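Conserved domain protein (Streptococcus pneumoniae, PDB 4IAJ) is of unknown function, a small streptococcal alpha/beta protein of the DUF4649 family that packs helices against an antiparallel sheet. Local coordinates at residues His54-His59 with Phe66-Lys71; Glu8-Tyr11 with Asn17-Thr20. All coordinates share one frame; numbering follows the deposited sequence. Where two conformers were deposited one is given.

Contact 1 of 2, residues His54-His59 with Phe66-Lys71; sequences HNLDYH and FFYLMK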
ATOM      1  N   HIS B  54     -29.772  16.701   1.917  1.00 42.70           N
ATOM      2  CA  HIS B  54     -29.308  17.923   1.269  1.00 40.19           C
ATOM      3  C   HIS B  54     -28.072  17.611   0.431  1.00 40.83           C
ATOM      4  O   HIS B  54     -27.094  17.040   0.944  1.00 30.81           O
ATOM      5  CB  HIS B  54     -28.973  18.997   2.302  1.00 43.15           C
ATOM      6  CG  HIS B  54     -30.148  19.448   3.109  1.00 46.19           C
ATOM      7  ND1 HIS B  54     -30.553  18.804   4.260  1.00 48.20           N
ATOM      8  CD2 HIS B  54     -31.007  20.480   2.933  1.00 49.58           C
ATOM      9  CE1 HIS B  54     -31.614  19.416   4.754  1.00 49.40           C
ATOM     10  NE2 HIS B  54     -31.910  20.435   3.968  1.00 50.88           N
ATOM     11  N   ASN B  55     -28.117  17.972  -0.854  1.00 38.06           N
ATOM     12  CA  ASN B  55     -26.961  17.828  -1.716  1.00 38.76           C
ATOM     13  C   ASN B  55     -25.992  18.918  -1.333  1.00 39.50           C
ATOM     14  O   ASN B  55     -26.268  20.090  -1.538  1.00 37.74           O
ATOM     15  CB  ASN B  55     -27.342  17.929  -3.191  1.00 40.92           C
ATOM     16  CG  ASN B  55     -28.320  16.841  -3.619  1.00 45.04           C
ATOM     17  OD1 ASN B  55     -28.324  15.741  -3.074  1.00 47.39           O
ATOM     18  ND2 ASN B  55     -29.154  17.149  -4.609  1.00 44.77           N
ATOM     19  N   LEU B  56     -24.880  18.547  -0.711  1.00 37.62           N
ATOM     20  CA  LEU B  56     -23.876  19.547  -0.374  1.00 34.83           C
ATOM     21  C   LEU B  56     -23.102  19.815  -1.648  1.00 36.18           C
ATOM     22  O   LEU B  56     -22.885  18.913  -2.456  1.00 43.16           O
ATOM     23  CB  LEU B  56     -22.964  19.081   0.759  1.00 34.29           C
ATOM     24  CG  LEU B  56     -23.666  18.597   2.030  1.00 35.20           C
ATOM     25  CD1 LEU B  56     -22.647  18.005   2.996  1.00 38.60           C
ATOM     26  CD2 LEU B  56     -24.445  19.729   2.676  1.00 40.28           C
ATOM     27  N   ASP B  57     -22.700  21.057  -1.833  1.00 35.79           N
ATOM     28  CA  ASP B  57     -22.023  21.464  -3.040  1.00 37.74           C
ATOM     29  C   ASP B  57     -20.533  21.159  -2.879  1.00 35.06           C
ATOM     30  O   ASP B  57     -19.720  22.048  -2.663  1.00 38.57           O
ATOM     31  CB  ASP B  57     -22.300  22.954  -3.316  1.00 41.06           C
ATOM     32  CG  ASP B  57     -21.782  23.407  -4.676  1.00 47.07           C
ATOM     33  OD1 ASP B  57     -21.734  22.570  -5.600  1.00 40.74           O
ATOM     34  OD2 ASP B  57     -21.396  24.591  -4.813  1.00 57.88           O
ATOM     35  N   TYR B  58     -20.185  19.877  -3.012  1.00 37.24           N
ATOM     36  CA  TYR B  58     -18.828  19.392  -2.719  1.00 32.04           C
ATOM     37  C   TYR B  58     -18.050  19.084  -3.992  1.00 33.79           C
ATOM     38  O   TYR B  58     -18.561  18.477  -4.930  1.00 32.08           O
ATOM     39  CB  TYR B  58     -18.886  18.158  -1.804  1.00 29.10           C
ATOM     40  CG  TYR B  58     -17.547  17.511  -1.564  1.00 26.98           C
ATOM     41  CD1 TYR B  58     -16.665  18.030  -0.643  1.00 26.98           C
ATOM     42  CD2 TYR B  58     -17.169  16.371  -2.256  1.00 26.24           C
ATOM     43  CE1 TYR B  58     -15.429  17.446  -0.429  1.00 26.68           C
ATOM     44  CE2 TYR B  58     -15.941  15.776  -2.044  1.00 25.09           C
ATOM     45  CZ  TYR B  58     -15.077  16.312  -1.128  1.00 25.30           C
ATOM     46  OH  TYR B  58     -13.860  15.722  -0.912  1.00 21.74           O
ATOM     47  N   HIS B  59     -16.807  19.529  -4.022  1.00 33.88           N
ATOM     48  CA  HIS B  59     -15.950  19.315  -5.160  1.00 35.55           C
ATOM     49  C   HIS B  59     -14.653  18.758  -4.595  1.00 38.05           C
ATOM     50  O   HIS B  59     -13.901  19.452  -3.892  1.00 38.55           O
ATOM     51  CB  HIS B  59     -15.720  20.619  -5.927  1.00 41.74           C
ATOM     52  CG  HIS B  59     -16.961  21.447  -6.095  1.00 43.38           C
ATOM     53  ND1 HIS B  59     -17.949  21.136  -7.004  1.00 45.69           N
ATOM     54  CD2 HIS B  59     -17.383  22.557  -5.448  1.00 45.43           C
ATOM     55  CE1 HIS B  59     -18.922  22.025  -6.921  1.00 48.21           C
ATOM     56  NE2 HIS B  59     -18.601  22.903  -5.988  1.00 48.16           N
ATOM     57  N   PHE B  66     -14.234  13.147   4.586  1.00 23.49           N
ATOM     58  CA  PHE B  66     -14.146  13.111   6.046  1.00 27.19           C
ATOM     59  C   PHE B  66     -13.691  14.453   6.624  1.00 29.15           C
ATOM     60  O   PHE B  66     -14.297  14.972   7.548  1.00 24.07           O
ATOM     61  CB  PHE B  66     -13.208  11.971   6.489  1.00 28.58           C
ATOM     62  CG  PHE B  66     -13.099  11.809   7.976  1.00 32.68           C
ATOM     63  CD1 PHE B  66     -14.034  11.069   8.676  1.00 37.01           C
ATOM     64  CD2 PHE B  66     -12.049  12.375   8.675  1.00 37.93           C
ATOM     65  CE1 PHE B  66     -13.941  10.911  10.051  1.00 38.70           C
ATOM     66  CE2 PHE B  66     -11.948  12.220  10.045  1.00 42.76           C
ATOM     67  CZ  PHE B  66     -12.896  11.486  10.737  1.00 42.34           C
ATOM     68  N   PHE B  67     -12.633  15.025   6.067  1.00 27.72           N
ATOM     69  CA  PHE B  67     -12.107  16.291   6.577  1.00 29.31           C
ATOM     70  C   PHE B  67     -13.017  17.467   6.241  1.00 27.60           C
ATOM     71  O   PHE B  67     -13.241  18.329   7.081  1.00 30.91           O
ATOM     72  CB  PHE B  67     -10.695  16.506   6.038  1.00 30.85           C
ATOM     73  CG  PHE B  67      -9.744  15.438   6.485  1.00 37.46           C
ATOM     74  CD1 PHE B  67      -9.237  15.450   7.776  1.00 39.39           C
ATOM     75  CD2 PHE B  67      -9.438  14.360   5.653  1.00 43.70           C
ATOM     76  CE1 PHE B  67      -8.383  14.452   8.213  1.00 41.33           C
ATOM     77  CE2 PHE B  67      -8.585  13.350   6.090  1.00 43.97           C
ATOM     78  CZ  PHE B  67      -8.065  13.396   7.377  1.00 41.71           C
ATOM     79  N   TYR B  68     -13.533  17.497   5.015  1.00 26.61           N
ATOM     80  CA  TYR B  68     -14.521  18.506   4.611  1.00 29.30           C
ATOM     81  C   TYR B  68     -15.685  18.597   5.591  1.00 30.55           C
ATOM     82  O   TYR B  68     -16.000  19.681   6.074  1.00 33.83           O
ATOM     83  CB  TYR B  68     -15.041  18.205   3.200  1.00 31.71           C
ATOM     84  CG  TYR B  68     -16.213  19.061   2.734  1.00 33.45           C
ATOM     85  CD1 TYR B  68     -16.017  20.337   2.184  1.00 33.28           C
ATOM     86  CD2 TYR B  68     -17.510  18.569   2.805  1.00 33.44           C
ATOM     87  CE1 TYR B  68     -17.095  21.097   1.735  1.00 38.82           C
ATOM     88  CE2 TYR B  68     -18.585  19.311   2.358  1.00 38.67           C
ATOM     89  CZ  TYR B  68     -18.383  20.568   1.830  1.00 41.22           C
ATOM     90  OH  TYR B  68     -19.488  21.263   1.408  1.00 48.00           O
ATOM     91  N   LEU B  69     -16.328  17.466   5.871  1.00 29.42           N
ATOM     92  CA  LEU B  69     -17.498  17.442   6.740  1.00 31.02           C
ATOM     93  C   LEU B  69     -17.163  17.920   8.142  1.00 33.80           C
ATOM     94  O   LEU B  69     -17.949  18.628   8.757  1.00 39.50           O
ATOM     95  CB  LEU B  69     -18.114  16.038   6.803  1.00 30.10           C
ATOM     96  CG  LEU B  69     -18.873  15.591   5.557  1.00 28.58           C
ATOM     97  CD1 LEU B  69     -19.452  14.194   5.747  1.00 28.69           C
ATOM     98  CD2 LEU B  69     -19.981  16.577   5.201  1.00 32.86           C
HETATM   99  N   MSE B  70     -15.984  17.551   8.627  1.00 34.69           N
HETATM  100  CA  MSE B  70     -15.564  17.894   9.981  1.00 41.01           C
HETATM  101  C   MSE B  70     -15.404  19.371  10.173  1.00 40.41           C
HETATM  102  O   MSE B  70     -15.519  19.855  11.285  1.00 41.89           O
HETATM  103  CB  MSE B  70     -14.202  17.289  10.285  1.00 40.09           C
HETATM  104  CG  MSE B  70     -14.306  16.218  11.346  1.00 45.89           C
HETATM  105 SE   MSE B  70     -12.492  15.536  11.658  0.75 56.52          SE
HETATM  106  CE  MSE B  70     -11.267  16.823  10.822  1.00 38.33           C
ATOM    107  N   LYS B  71     -15.102  20.091   9.095  1.00 44.66           N
ATOM    108  CA  LYS B  71     -14.854  21.533   9.145  0.50 45.69           C
ATOM    109  C   LYS B  71     -16.109  22.349   8.848  1.00 43.89           C
ATOM    110  O   LYS B  71     -16.174  23.531   9.155  1.00 46.53           O
ATOM    111  CB  LYS B  71     -13.762  21.916   8.142  0.50 45.79           C
ATOM    112  CG  LYS B  71     -12.385  21.372   8.460  0.50 47.44           C
ATOM    113  CD  LYS B  71     -11.332  22.056   7.603  0.50 48.47           C
ATOM    114  CE  LYS B  71     -10.096  21.190   7.445  0.50 47.20           C
ATOM    115  NZ  LYS B  71      -8.905  22.034   7.171  0.50 46.61           N
TER

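Contact 2 of 2, residues Glu8-Tyr11 with Asn17-Thr20; sequences EITY and NERT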
ATOM      1  N   GLU B   8     -25.153   9.814   1.804  1.00 30.89           N
ATOM      2  CA  GLU B   8     -25.089   9.094   0.546  1.00 30.94           C
ATOM      3  C   GLU B   8     -24.005   9.737  -0.288  1.00 28.70           C
ATOM      4  O   GLU B   8     -23.923  10.956  -0.363  1.00 26.36           O
ATOM      5  CB  GLU B   8     -26.415   9.139  -0.197  1.00 37.45           C
ATOM      6  CG  GLU B   8     -27.539   8.462   0.573  1.00 46.11           C
ATOM      7  CD  GLU B   8     -28.690   7.979  -0.307  1.00 54.43           C
ATOM      8  OE1 GLU B   8     -28.602   8.086  -1.557  1.00 58.03           O
ATOM      9  OE2 GLU B   8     -29.685   7.476   0.265  1.00 59.19           O
ATOM     10  N   ILE B   9     -23.143   8.919  -0.873  1.00 23.93           N
ATOM     11  CA  ILE B   9     -22.032   9.427  -1.662  1.00 26.32           C
ATOM     12  C   ILE B   9     -22.015   8.717  -3.009  1.00 26.17           C
ATOM     13  O   ILE B   9     -22.030   7.492  -3.064  1.00 26.49           O
ATOM     14  CB  ILE B   9     -20.679   9.202  -0.978  1.00 24.92           C
ATOM     15  CG1 ILE B   9     -20.658   9.799   0.439  1.00 25.00           C
ATOM     16  CG2 ILE B   9     -19.565   9.797  -1.821  1.00 25.26           C
ATOM     17  CD1 ILE B   9     -19.462   9.345   1.264  1.00 25.34           C
ATOM     18  N   THR B  10     -21.988   9.483  -4.095  1.00 25.76           N
ATOM     19  CA  THR B  10     -21.886   8.887  -5.413  1.00 25.32           C
ATOM     20  C   THR B  10     -20.575   9.357  -6.033  1.00 22.84           C
ATOM     21  O   THR B  10     -20.238  10.531  -5.990  1.00 22.27           O
ATOM     22  CB  THR B  10     -23.082   9.232  -6.306  1.00 27.55           C
ATOM     23  OG1 THR B  10     -24.286   8.687  -5.747  1.00 28.75           O
ATOM     24  CG2 THR B  10     -22.895   8.640  -7.677  1.00 27.44           C
ATOM     25  N   TYR B  11     -19.816   8.415  -6.565  1.00 22.49           N
ATOM     26  CA  TYR B  11     -18.519   8.721  -7.153  1.00 20.71           C
ATOM     27  C   TYR B  11     -18.356   7.949  -8.443  1.00 21.11           C
ATOM     28  O   TYR B  11     -19.148   7.049  -8.749  1.00 21.02           O
ATOM     29  CB  TYR B  11     -17.394   8.429  -6.162  1.00 21.40           C
ATOM     30  CG  TYR B  11     -17.341   7.015  -5.689  1.00 20.92           C
ATOM     31  CD1 TYR B  11     -16.733   6.027  -6.446  1.00 22.05           C
ATOM     32  CD2 TYR B  11     -17.899   6.666  -4.481  1.00 24.07           C
ATOM     33  CE1 TYR B  11     -16.693   4.710  -5.997  1.00 25.92           C
ATOM     34  CE2 TYR B  11     -17.857   5.372  -4.026  1.00 24.96           C
ATOM     35  CZ  TYR B  11     -17.271   4.397  -4.783  1.00 25.27           C
ATOM     36  OH  TYR B  11     -17.263   3.117  -4.290  1.00 29.54           O
ATOM     37  N   ASN B  17     -17.879   4.390 -14.240  1.00 27.77           N
ATOM     38  CA  ASN B  17     -19.231   4.068 -13.780  1.00 29.31           C
ATOM     39  C   ASN B  17     -19.524   4.698 -12.431  1.00 28.36           C
ATOM     40  O   ASN B  17     -18.633   4.808 -11.568  1.00 26.74           O
ATOM     41  CB  ASN B  17     -19.433   2.546 -13.711  1.00 32.25           C
ATOM     42  CG  ASN B  17     -19.614   1.920 -15.094  1.00 35.52           C
ATOM     43  OD1 ASN B  17     -20.648   2.096 -15.729  1.00 38.73           O
ATOM     44  ND2 ASN B  17     -18.596   1.209 -15.571  1.00 34.95           N
ATOM     45  N   GLU B  18     -20.775   5.103 -12.245  1.00 27.47           N
ATOM     46  CA  GLU B  18     -21.202   5.692 -10.987  1.00 31.67           C
ATOM     47  C   GLU B  18     -21.414   4.599  -9.948  1.00 28.16           C
ATOM     48  O   GLU B  18     -22.044   3.591 -10.222  1.00 33.19           O
ATOM     49  CB  GLU B  18     -22.492   6.495 -11.139  1.00 36.60           C
ATOM     50  CG  GLU B  18     -22.330   7.859 -11.793  1.00 45.79           C
ATOM     51  CD  GLU B  18     -23.662   8.478 -12.198  1.00 51.58           C
ATOM     52  OE1 GLU B  18     -24.674   8.218 -11.509  1.00 52.71           O
ATOM     53  OE2 GLU B  18     -23.694   9.224 -13.203  1.00 58.52           O
ATOM     54  N   ARG B  19     -20.862   4.821  -8.769  1.00 28.48           N
ATOM     55  CA  ARG B  19     -21.066   3.963  -7.607  1.00 29.19           C
ATOM     56  C   ARG B  19     -21.667   4.778  -6.499  1.00 29.05           C
ATOM     57  O   ARG B  19     -21.237   5.900  -6.280  1.00 27.62           O
ATOM     58  CB  ARG B  19     -19.739   3.411  -7.112  1.00 28.61           C
ATOM     59  CG  ARG B  19     -19.001   2.538  -8.106  1.00 29.98           C
ATOM     60  CD  ARG B  19     -19.902   1.476  -8.690  1.00 32.74           C
ATOM     61  NE  ARG B  19     -19.222   0.747  -9.750  1.00 37.90           N
ATOM     62  CZ  ARG B  19     -19.816   0.109 -10.753  1.00 38.44           C
ATOM     63  NH1 ARG B  19     -21.157   0.124 -10.907  1.00 36.09           N
ATOM     64  NH2 ARG B  19     -19.043  -0.524 -11.634  1.00 34.49           N
ATOM     65  N   THR B  20     -22.634   4.214  -5.781  1.00 29.22           N
ATOM     66  CA  THR B  20     -23.238   4.911  -4.654  1.00 32.28           C
ATOM     67  C   THR B  20     -23.049   4.080  -3.385  1.00 30.95           C
ATOM     68  O   THR B  20     -23.324   2.889  -3.392  1.00 29.02           O
ATOM     69  CB  THR B  20     -24.728   5.194  -4.905  1.00 37.07           C
ATOM     70  OG1 THR B  20     -24.858   6.030  -6.062  1.00 37.32           O
ATOM     71  CG2 THR B  20     -25.356   5.909  -3.716  1.00 40.31           C
TER

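Contact 1 of 2, residues His54-His59 with Phe66-Lys71
Tyr58 and Tyr68 form a T-shaped pair in which the edge of Tyr58 is directed at the face of Tyr68. The ring planes stand at 63° and the centroids lie 4.8 Å apart. Tyr58 CD1 sits over the centre of the Tyr68 ring, 3.6 Å from its CG, while Tyr58 CE1 comes within 3.7 Å of Tyr68 CB, close to where that ring joins the helix. Both side chains have CG anti to the backbone N (chi1 174° for Tyr58 and 172° for Tyr68), and the two side chains slide past one another in opposite directions. The hydroxyl of Tyr58 is carried beyond the pair, where it hydrogen-bonds the backbone O of Thr61 in the connecting loop, which probably helps to hold that end of the ring in place.

Aliphatic packing continues beside the rings. Leu56 CD1 meets Leu69 CD2 at 3.7 Å, the two side chains crossing at about a right angle, and the same Leu56 methyl lies at the edge of the Tyr68 ring, near its plane, 4.3 Å from CE2. The contact thus relies on apolar and aromatic packing between the segments. Asp57 centres an inverse gamma turn, closed by a weak bond from Tyr58 N to Leu56 O, and its CB points away from the helix while those of Leu56 and Tyr58 point toward it.

Strand 54-56 and the residues after it are thereby joined to helix 65-71. Leu56 and Tyr58 also pack on strand 46-51, and Leu69 reaches Tyr26 of helix 26-35.

Contact 2 of 2, residues Glu8-Tyr11 with Asn17-Thr20
Strands 8-11 and 18-20 run antiparallel at 164°, their axes 4.6 Å apart at closest approach, with Tyr11 and Arg19 as a hydrogen-bonded pair and Thr10 and Thr20 as a non-hydrogen-bonded one. They belong to a beta hairpin at one side of the sheet. Tyr11 N donates to Arg19 O at 2.9 Å, and Arg19 N returns a nearly straight bond to Tyr11 O at 2.8 Å (171° at the hydrogen). On either side of this pair, the CA-H groups of Thr10 and Glu18 lean on Arg19 O and Tyr11 O, respectively.

On the face bearing Tyr11 and Arg19, the tyrosine takes chi1 59°, with CG between the backbone N and carbonyl carbon, which brings its ring against the side chain of Arg19 on the neighbouring strand. Arg19 CB lies over one ring face, offset toward the rim, in a CH-pi contact 3.8 Å from the centroid. Beyond CG the arginine chain bends away from the ring, and its guanidinium is held by others: NE forms a salt bridge with Asp13, and NH2 bonds to His59 O of a neighbouring subunit.

The other face carries the two threonines, both with OG1 beside the backbone N. Thr10 OG1 and Thr20 OG1 share a hydrogen bond of 2.7 Å, in which either hydroxyl could be the donor.

In the fold
From the N terminus, the chain first forms contact 2, where strand 7-12 turns back through a short loop onto strand 18-23, closing the hairpin. Helix 26-35 and strand 46-51 follow, the latter pairing with 7-12 on the side away from 18-23. Strand 54-56 completes the sheet at its far edge, and contact 1 then closes a second short loop by bringing helix 65-71 against residues 54-59. The two contacts therefore follow in series, neither enclosing nor crossing the other. Their centres lie about 15 Å apart on opposite sides of the chain's centre; the shared sheet links them, with strand 46-51 between 7-12 and 54-56.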